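Local structure of transcriptional regulator (GntR family) (Enterococcus faecalis, 3DDV) at residues R9-F14 / E38-A43; V52-Y57 / Y129-Y134. The protein probably acts as a GntR-family transcriptional regulator whose UTRA domain, as in relatives, would sense a small effector molecule and adjust DNA binding. All blocks are in the same frame, centred on the assembly; numbering follows the deposited sequence.

Interaction 1 (R9-F14 / E38-A43); sequences RTVSYF and ERIRFA
Val11 CG2 packs on Ile40 CG1 at 3.7 Å while also lying over the centre of the Arg9 guanidinium, 3.5 Å above its plane. CG1 of the same valine stands anti to the backbone N (chi1 165°), and this turns it to Glu38 OE1. Arg9 runs alongside Ile40 and bends at its third torsion (chi3 141°), and its NH1 comes within 3.7 Å of Ile40 CD1. Nearer the backbone, Arg9 CB meets the edge of the Phe42 ring, in its plane, at CE2. The two strands are antiparallel (165°) and carry a classic beta bulge at the edge strand of the UTRA domain's sheet: Val11 and Ser12 both face Glu38, and each sends a weak N-H bond to Glu38 O. Glu38 N returns a bond to Ser12 O at 3.0 Å within the bulge; regular pairing holds at Arg9 and Ile40, with Arg9 N to Ile40 O at 2.8 Å. Glu38 extends beyond CG, and its OE1 accepts a weak bond from Ser12 OG at 3.0 Å. Arg39, beside Thr10 on the other face, is bent at chi2 and chi3; its NE salt-bridges Glu51 OE2 and its NH1 hydrogen-bonds Thr69 O.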
ATOM      1  N   ARG B   9      22.024  -4.964 -31.742  1.00 64.59           N
ATOM      2  CA  ARG B   9      23.194  -5.816 -31.929  1.00 63.46           C
ATOM      3  C   ARG B   9      23.020  -7.152 -31.170  1.00 61.94           C
ATOM      4  O   ARG B   9      22.908  -7.169 -29.934  1.00 62.08           O
ATOM      5  CB  ARG B   9      24.417  -5.039 -31.409  1.00 63.59           C
ATOM      6  CG  ARG B   9      25.769  -5.725 -31.577  1.00 64.77           C
ATOM      7  CD  ARG B   9      26.775  -5.319 -30.493  1.00 66.10           C
ATOM      8  NE  ARG B   9      27.565  -6.492 -30.105  1.00 69.18           N
ATOM      9  CZ  ARG B   9      28.272  -6.625 -28.982  1.00 70.75           C
ATOM     10  NH1 ARG B   9      28.329  -5.652 -28.078  1.00 72.26           N
ATOM     11  NH2 ARG B   9      28.938  -7.754 -28.754  1.00 71.12           N
ATOM     12  N   THR B  10      23.001  -8.269 -31.887  1.00 60.07           N
ATOM     13  CA  THR B  10      22.987  -9.571 -31.224  1.00 58.73           C
ATOM     14  C   THR B  10      24.350  -9.917 -30.662  1.00 57.08           C
ATOM     15  O   THR B  10      25.233 -10.247 -31.384  1.00 57.73           O
ATOM     16  CB  THR B  10      22.578 -10.699 -32.160  1.00 58.55           C
ATOM     17  OG1 THR B  10      21.422 -10.324 -32.894  1.00 58.12           O
ATOM     18  CG2 THR B  10      22.230 -11.902 -31.372  1.00 59.32           C
ATOM     19  N   VAL B  11      24.495  -9.846 -29.358  1.00 55.72           N
ATOM     20  CA  VAL B  11      25.690 -10.277 -28.640  1.00 54.80           C
ATOM     21  C   VAL B  11      25.924 -11.807 -28.569  1.00 54.04           C
ATOM     22  O   VAL B  11      27.059 -12.257 -28.522  1.00 54.13           O
ATOM     23  CB  VAL B  11      25.577  -9.776 -27.201  1.00 54.58           C
ATOM     24  CG1 VAL B  11      26.592 -10.476 -26.254  1.00 53.03           C
ATOM     25  CG2 VAL B  11      25.694  -8.274 -27.195  1.00 55.59           C
ATOM     26  N   SER B  12      24.869 -12.604 -28.450  1.00 52.92           N
ATOM     27  CA  SER B  12      25.018 -14.050 -28.591  1.00 51.89           C
ATOM     28  C   SER B  12      23.721 -14.731 -29.020  1.00 49.85           C
ATOM     29  O   SER B  12      22.646 -14.150 -28.957  1.00 48.66           O
ATOM     30  CB  SER B  12      25.543 -14.682 -27.315  1.00 51.67           C
ATOM     31  OG  SER B  12      24.597 -14.519 -26.319  1.00 52.50           O
ATOM     32  N   TYR B  13      23.844 -15.974 -29.458  1.00 47.92           N
ATOM     33  CA  TYR B  13      22.745 -16.628 -30.107  1.00 47.09           C
ATOM     34  C   TYR B  13      23.083 -18.101 -30.260  1.00 46.32           C
ATOM     35  O   TYR B  13      23.941 -18.465 -31.027  1.00 46.29           O
ATOM     36  CB  TYR B  13      22.525 -15.976 -31.473  1.00 47.17           C
ATOM     37  CG  TYR B  13      21.283 -16.393 -32.197  1.00 46.90           C
ATOM     38  CD1 TYR B  13      20.093 -15.735 -31.999  1.00 46.52           C
ATOM     39  CD2 TYR B  13      21.300 -17.420 -33.088  1.00 46.54           C
ATOM     40  CE1 TYR B  13      18.946 -16.103 -32.671  1.00 46.47           C
ATOM     41  CE2 TYR B  13      20.162 -17.791 -33.783  1.00 48.07           C
ATOM     42  CZ  TYR B  13      18.985 -17.127 -33.561  1.00 47.95           C
ATOM     43  OH  TYR B  13      17.855 -17.489 -34.251  1.00 48.26           O
ATOM     44  N   PHE B  14      22.411 -18.945 -29.500  1.00 45.80           N
ATOM     45  CA  PHE B  14      22.672 -20.364 -29.525  1.00 45.02           C
ATOM     46  C   PHE B  14      21.632 -21.178 -28.775  1.00 44.29           C
ATOM     47  O   PHE B  14      20.903 -20.669 -27.906  1.00 44.89           O
ATOM     48  CB  PHE B  14      24.047 -20.653 -28.950  1.00 44.87           C
ATOM     49  CG  PHE B  14      24.211 -20.263 -27.520  1.00 44.59           C
ATOM     50  CD1 PHE B  14      24.960 -19.167 -27.180  1.00 44.02           C
ATOM     51  CD2 PHE B  14      23.661 -21.037 -26.500  1.00 45.21           C
ATOM     52  CE1 PHE B  14      25.137 -18.820 -25.857  1.00 45.96           C
ATOM     53  CE2 PHE B  14      23.836 -20.695 -25.168  1.00 44.54           C
ATOM     54  CZ  PHE B  14      24.584 -19.598 -24.843  1.00 44.63           C
ATOM     55  N   GLU B  38      20.901 -12.940 -26.780  1.00 51.66           N
ATOM     56  CA  GLU B  38      21.245 -11.772 -25.982  1.00 52.46           C
ATOM     57  C   GLU B  38      21.430 -10.641 -26.938  1.00 53.53           C
ATOM     58  O   GLU B  38      22.032 -10.836 -27.993  1.00 53.65           O
ATOM     59  CB  GLU B  38      22.563 -11.980 -25.286  1.00 52.43           C
ATOM     60  CG  GLU B  38      22.439 -12.848 -24.102  1.00 54.18           C
ATOM     61  CD  GLU B  38      23.748 -13.219 -23.487  1.00 54.07           C
ATOM     62  OE1 GLU B  38      24.819 -12.732 -23.919  1.00 55.92           O
ATOM     63  OE2 GLU B  38      23.678 -14.029 -22.565  1.00 57.93           O
ATOM     64  N   ARG B  39      20.990  -9.456 -26.554  1.00 54.36           N
ATOM     65  CA  ARG B  39      20.854  -8.387 -27.511  1.00 56.22           C
ATOM     66  C   ARG B  39      20.947  -7.019 -26.822  1.00 55.31           C
ATOM     67  O   ARG B  39      20.381  -6.836 -25.764  1.00 54.64           O
ATOM     68  CB  ARG B  39      19.495  -8.601 -28.156  1.00 56.60           C
ATOM     69  CG  ARG B  39      19.115  -7.685 -29.252  1.00 59.42           C
ATOM     70  CD  ARG B  39      17.664  -7.129 -29.064  1.00 61.15           C
ATOM     71  NE  ARG B  39      16.612  -8.138 -29.275  1.00 64.98           N
ATOM     72  CZ  ARG B  39      16.161  -8.533 -30.473  1.00 66.66           C
ATOM     73  NH1 ARG B  39      16.655  -8.031 -31.608  1.00 63.65           N
ATOM     74  NH2 ARG B  39      15.202  -9.458 -30.524  1.00 68.83           N
ATOM     75  N   ILE B  40      21.714  -6.098 -27.404  1.00 55.53           N
ATOM     76  CA  ILE B  40      21.747  -4.670 -26.997  1.00 55.67           C
ATOM     77  C   ILE B  40      21.000  -3.814 -28.040  1.00 55.60           C
ATOM     78  O   ILE B  40      21.173  -4.009 -29.223  1.00 54.08           O
ATOM     79  CB  ILE B  40      23.202  -4.153 -26.867  1.00 55.53           C
ATOM     80  CG1 ILE B  40      24.046  -5.137 -26.051  1.00 54.13           C
ATOM     81  CG2 ILE B  40      23.213  -2.810 -26.219  1.00 55.36           C
ATOM     82  CD1 ILE B  40      25.471  -4.760 -25.895  1.00 53.68           C
ATOM     83  N   ARG B  41      20.154  -2.900 -27.580  1.00 57.05           N
ATOM     84  CA  ARG B  41      19.483  -1.896 -28.442  1.00 58.60           C
ATOM     85  C   ARG B  41      19.966  -0.503 -28.087  1.00 58.53           C
ATOM     86  O   ARG B  41      20.278  -0.200 -26.932  1.00 57.81           O
ATOM     87  CB  ARG B  41      17.953  -1.943 -28.311  1.00 58.57           C
ATOM     88  CG  ARG B  41      17.402  -3.369 -28.521  1.00 61.65           C
ATOM     89  CD  ARG B  41      15.844  -3.495 -28.507  1.00 62.04           C
ATOM     90  NE  ARG B  41      15.334  -3.245 -29.860  1.00 66.00           N
ATOM     91  CZ  ARG B  41      14.985  -4.164 -30.774  1.00 65.44           C
ATOM     92  NH1 ARG B  41      14.988  -5.482 -30.520  1.00 64.96           N
ATOM     93  NH2 ARG B  41      14.604  -3.737 -31.970  1.00 64.12           N
ATOM     94  N   PHE B  42      20.001   0.331 -29.116  1.00 59.74           N
ATOM     95  CA  PHE B  42      20.591   1.675 -29.083  1.00 60.45           C
ATOM     96  C   PHE B  42      19.541   2.676 -29.507  1.00 60.81           C
ATOM     97  O   PHE B  42      18.721   2.356 -30.332  1.00 61.17           O
ATOM     98  CB  PHE B  42      21.767   1.748 -30.088  1.00 60.37           C
ATOM     99  CG  PHE B  42      22.873   0.761 -29.802  1.00 60.19           C
ATOM    100  CD1 PHE B  42      23.925   1.098 -28.958  1.00 59.24           C
ATOM    101  CD2 PHE B  42      22.837  -0.514 -30.342  1.00 59.82           C
ATOM    102  CE1 PHE B  42      24.931   0.194 -28.673  1.00 59.71           C
ATOM    103  CE2 PHE B  42      23.841  -1.425 -30.063  1.00 60.33           C
ATOM    104  CZ  PHE B  42      24.892  -1.069 -29.218  1.00 60.00           C
ATOM    105  N   ALA B  43      19.553   3.868 -28.922  1.00 61.79           N
ATOM    106  CA  ALA B  43      18.878   5.044 -29.484  1.00 62.22           C
ATOM    107  C   ALA B  43      19.988   6.069 -29.698  1.00 63.17           C
ATOM    108  O   ALA B  43      20.831   6.303 -28.805  1.00 63.19           O
ATOM    109  CB  ALA B  43      17.782   5.604 -28.553  1.00 61.58           C
TER

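Interaction 2 (V52-Y57 / Y129-Y134); sequences VASIPY and YVRTQY
Val52 and Arg131 form a hydrogen-bonded antiparallel pair in the middle of the six-stranded antiparallel sheet of the UTRA domain, where strands 46-56 and 126-135 lie side by side with their short segments at 178°. Val52 N donates to Arg131 O at 2.8 Å, and Arg131 N returns a bond to Val52 O. With CG1 anti to its backbone N (chi1 -172°), Val52 lays that methyl over one face of the Arg131 guanidinium, 3.7 Å above the plane and displaced toward the rim. Tyr129 CD2 covers the opposite face, 3.4 Å from the plane and also off centre, so the flat group is sandwiched between an aliphatic branch and an aromatic ring. Ala53 pairs with Val130 at a non-hydrogen-bonded position on the other side of the sheet; its CB meets Val130 CG2 at 4.1 Å, a loose apolar touch. Next, Ser54 returns to the side of Val52 and exchanges two backbone bonds with Tyr129, Ser54 N to Tyr129 O and Tyr129 N to Ser54 O, each 3.0 Å. Its hydroxyl also hydrogen-bonds Glu22 of helix 20-26, a carboxylate it shares with Arg131 NH2, whose ion pair there is long and weak. Bends at chi2 and chi3 turn Arg131 back along its own strand toward Ser54, where NH2 makes a weak bond to Ser54 OG, 2.7 Å long but with an N-H...O angle of 131°.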
ATOM      1  N   VAL B  52      18.055 -10.579 -22.491  1.00 49.02           N
ATOM      2  CA  VAL B  52      18.209 -12.012 -22.716  1.00 48.32           C
ATOM      3  C   VAL B  52      16.838 -12.585 -23.057  1.00 47.65           C
ATOM      4  O   VAL B  52      15.880 -12.406 -22.317  1.00 47.93           O
ATOM      5  CB  VAL B  52      18.747 -12.756 -21.452  1.00 47.93           C
ATOM      6  CG1 VAL B  52      19.080 -14.194 -21.787  1.00 45.34           C
ATOM      7  CG2 VAL B  52      19.924 -12.054 -20.962  1.00 46.90           C
ATOM      8  N   ALA B  53      16.755 -13.328 -24.139  1.00 46.88           N
ATOM      9  CA  ALA B  53      15.501 -13.943 -24.479  1.00 46.27           C
ATOM     10  C   ALA B  53      15.685 -15.447 -24.688  1.00 45.29           C
ATOM     11  O   ALA B  53      16.629 -15.891 -25.331  1.00 44.22           O
ATOM     12  CB  ALA B  53      14.917 -13.276 -25.696  1.00 45.46           C
ATOM     13  N   SER B  54      14.766 -16.216 -24.120  1.00 44.82           N
ATOM     14  CA  SER B  54      14.771 -17.648 -24.291  1.00 45.05           C
ATOM     15  C   SER B  54      13.447 -18.132 -24.888  1.00 45.50           C
ATOM     16  O   SER B  54      12.400 -17.877 -24.348  1.00 46.84           O
ATOM     17  CB  SER B  54      15.061 -18.350 -22.962  1.00 44.62           C
ATOM     18  OG  SER B  54      16.441 -18.277 -22.627  1.00 40.96           O
ATOM     19  N   ILE B  55      13.522 -18.841 -26.007  1.00 45.69           N
ATOM     20  CA  ILE B  55      12.355 -19.323 -26.741  1.00 45.44           C
ATOM     21  C   ILE B  55      12.491 -20.853 -26.872  1.00 45.44           C
ATOM     22  O   ILE B  55      13.559 -21.340 -27.142  1.00 44.57           O
ATOM     23  CB  ILE B  55      12.331 -18.696 -28.148  1.00 45.08           C
ATOM     24  CG1 ILE B  55      12.305 -17.181 -28.023  1.00 44.34           C
ATOM     25  CG2 ILE B  55      11.150 -19.211 -28.968  1.00 44.78           C
ATOM     26  CD1 ILE B  55      13.124 -16.486 -29.010  1.00 41.72           C
ATOM     27  N   PRO B  56      11.410 -21.602 -26.642  1.00 45.76           N
ATOM     28  CA  PRO B  56      11.445 -23.032 -26.831  1.00 45.64           C
ATOM     29  C   PRO B  56      11.962 -23.314 -28.218  1.00 45.83           C
ATOM     30  O   PRO B  56      11.472 -22.685 -29.154  1.00 46.46           O
ATOM     31  CB  PRO B  56       9.979 -23.421 -26.710  1.00 45.38           C
ATOM     32  CG  PRO B  56       9.424 -22.420 -25.798  1.00 45.95           C
ATOM     33  CD  PRO B  56      10.097 -21.145 -26.149  1.00 46.48           C
ATOM     34  N   TYR B  57      12.959 -24.193 -28.369  1.00 45.25           N
ATOM     35  CA  TYR B  57      13.573 -24.343 -29.678  1.00 45.86           C
ATOM     36  C   TYR B  57      12.602 -25.002 -30.636  1.00 46.06           C
ATOM     37  O   TYR B  57      12.694 -24.799 -31.821  1.00 45.53           O
ATOM     38  CB  TYR B  57      14.907 -25.128 -29.649  1.00 45.64           C
ATOM     39  CG  TYR B  57      15.654 -25.095 -30.975  1.00 44.64           C
ATOM     40  CD1 TYR B  57      15.832 -23.901 -31.625  1.00 43.06           C
ATOM     41  CD2 TYR B  57      16.180 -26.249 -31.574  1.00 43.09           C
ATOM     42  CE1 TYR B  57      16.493 -23.811 -32.838  1.00 43.55           C
ATOM     43  CE2 TYR B  57      16.865 -26.164 -32.811  1.00 42.99           C
ATOM     44  CZ  TYR B  57      17.004 -24.913 -33.425  1.00 44.64           C
ATOM     45  OH  TYR B  57      17.640 -24.667 -34.631  1.00 46.48           O
ATOM     46  N   TYR B 129      10.671 -16.126 -22.646  1.00 47.88           N
ATOM     47  CA  TYR B 129      11.026 -15.661 -21.307  1.00 47.72           C
ATOM     48  C   TYR B 129      12.081 -14.602 -21.502  1.00 47.18           C
ATOM     49  O   TYR B 129      13.170 -14.873 -21.949  1.00 47.44           O
ATOM     50  CB  TYR B 129      11.573 -16.817 -20.479  1.00 47.75           C
ATOM     51  CG  TYR B 129      12.088 -16.409 -19.132  1.00 47.52           C
ATOM     52  CD1 TYR B 129      11.475 -15.413 -18.415  1.00 46.95           C
ATOM     53  CD2 TYR B 129      13.168 -17.050 -18.556  1.00 46.25           C
ATOM     54  CE1 TYR B 129      11.929 -15.041 -17.171  1.00 46.77           C
ATOM     55  CE2 TYR B 129      13.614 -16.695 -17.284  1.00 46.54           C
ATOM     56  CZ  TYR B 129      12.989 -15.675 -16.613  1.00 47.90           C
ATOM     57  OH  TYR B 129      13.421 -15.268 -15.375  1.00 49.08           O
ATOM     58  N   VAL B 130      11.751 -13.373 -21.221  1.00 47.14           N
ATOM     59  CA  VAL B 130      12.581 -12.267 -21.688  1.00 46.73           C
ATOM     60  C   VAL B 130      12.975 -11.447 -20.492  1.00 47.65           C
ATOM     61  O   VAL B 130      12.158 -11.187 -19.600  1.00 48.37           O
ATOM     62  CB  VAL B 130      11.846 -11.409 -22.782  1.00 46.73           C
ATOM     63  CG1 VAL B 130      12.765 -10.334 -23.354  1.00 42.42           C
ATOM     64  CG2 VAL B 130      11.316 -12.336 -23.893  1.00 43.30           C
ATOM     65  N   ARG B 131      14.246 -11.102 -20.419  1.00 48.01           N
ATOM     66  CA  ARG B 131      14.756 -10.478 -19.205  1.00 48.71           C
ATOM     67  C   ARG B 131      15.589  -9.326 -19.699  1.00 48.75           C
ATOM     68  O   ARG B 131      16.634  -9.525 -20.364  1.00 48.68           O
ATOM     69  CB  ARG B 131      15.594 -11.461 -18.419  1.00 48.30           C
ATOM     70  CG  ARG B 131      14.817 -12.724 -18.043  1.00 50.13           C
ATOM     71  CD  ARG B 131      15.678 -13.960 -18.081  1.00 49.77           C
ATOM     72  NE  ARG B 131      15.568 -14.626 -19.353  1.00 50.32           N
ATOM     73  CZ  ARG B 131      16.260 -15.714 -19.683  1.00 49.41           C
ATOM     74  NH1 ARG B 131      17.148 -16.245 -18.881  1.00 49.10           N
ATOM     75  NH2 ARG B 131      16.088 -16.259 -20.853  1.00 51.37           N
ATOM     76  N   THR B 132      15.083  -8.134 -19.430  1.00 48.37           N
ATOM     77  CA  THR B 132      15.648  -6.961 -19.979  1.00 48.79           C
ATOM     78  C   THR B 132      16.148  -6.044 -18.895  1.00 49.47           C
ATOM     79  O   THR B 132      15.523  -5.881 -17.862  1.00 49.43           O
ATOM     80  CB  THR B 132      14.636  -6.261 -20.771  1.00 48.55           C
ATOM     81  OG1 THR B 132      14.229  -7.116 -21.825  1.00 47.19           O
ATOM     82  CG2 THR B 132      15.222  -4.997 -21.324  1.00 49.57           C
ATOM     83  N   GLN B 133      17.277  -5.432 -19.179  1.00 50.15           N
ATOM     84  CA  GLN B 133      17.928  -4.564 -18.261  1.00 51.36           C
ATOM     85  C   GLN B 133      18.158  -3.201 -18.973  1.00 52.27           C
ATOM     86  O   GLN B 133      18.950  -3.090 -19.960  1.00 52.37           O
ATOM     87  CB  GLN B 133      19.221  -5.268 -17.907  1.00 51.63           C
ATOM     88  CG  GLN B 133      19.552  -5.241 -16.448  1.00 53.97           C
ATOM     89  CD  GLN B 133      20.215  -6.455 -15.968  1.00 53.78           C
ATOM     90  OE1 GLN B 133      19.846  -7.559 -16.351  1.00 59.44           O
ATOM     91  NE2 GLN B 133      21.188  -6.283 -15.098  1.00 52.86           N
ATOM     92  N   TYR B 134      17.413  -2.185 -18.538  1.00 52.39           N
ATOM     93  CA  TYR B 134      17.473  -0.822 -19.125  1.00 51.75           C
ATOM     94  C   TYR B 134      18.351   0.074 -18.254  1.00 52.15           C
ATOM     95  O   TYR B 134      18.257   0.030 -17.017  1.00 52.17           O
ATOM     96  CB  TYR B 134      16.095  -0.171 -19.123  1.00 51.18           C
ATOM     97  CG  TYR B 134      15.056  -0.911 -19.895  1.00 50.26           C
ATOM     98  CD1 TYR B 134      14.862  -0.668 -21.239  1.00 49.80           C
ATOM     99  CD2 TYR B 134      14.230  -1.802 -19.269  1.00 47.46           C
ATOM    100  CE1 TYR B 134      13.893  -1.339 -21.942  1.00 49.75           C
ATOM    101  CE2 TYR B 134      13.292  -2.467 -19.947  1.00 49.62           C
ATOM    102  CZ  TYR B 134      13.121  -2.248 -21.292  1.00 50.69           C
ATOM    103  OH  TYR B 134      12.175  -2.975 -21.956  1.00 49.39           O
TER

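How the interactions relate
Interactions 1 and 2 occupy one antiparallel sheet and are joined through strands 34-43 and 46-56, which follow each other in the chain and lie next to each other in the sheet. Their centres are about 11 Å apart, and they touch directly where Glu38 CG packs against Val52 CG2 at 4.1 Å. Glu51, next to Val52 in the chain, adds a second tie: it salt-bridges Arg39 of interaction 1 and makes a weak hydrogen bond to Thr132 of interaction 2. A bound magnesium ion lies about 3 Å from the nearest part of the Tyr129 side chain but about 10 Å from that of Glu38, placing interaction 2 much nearer the ion.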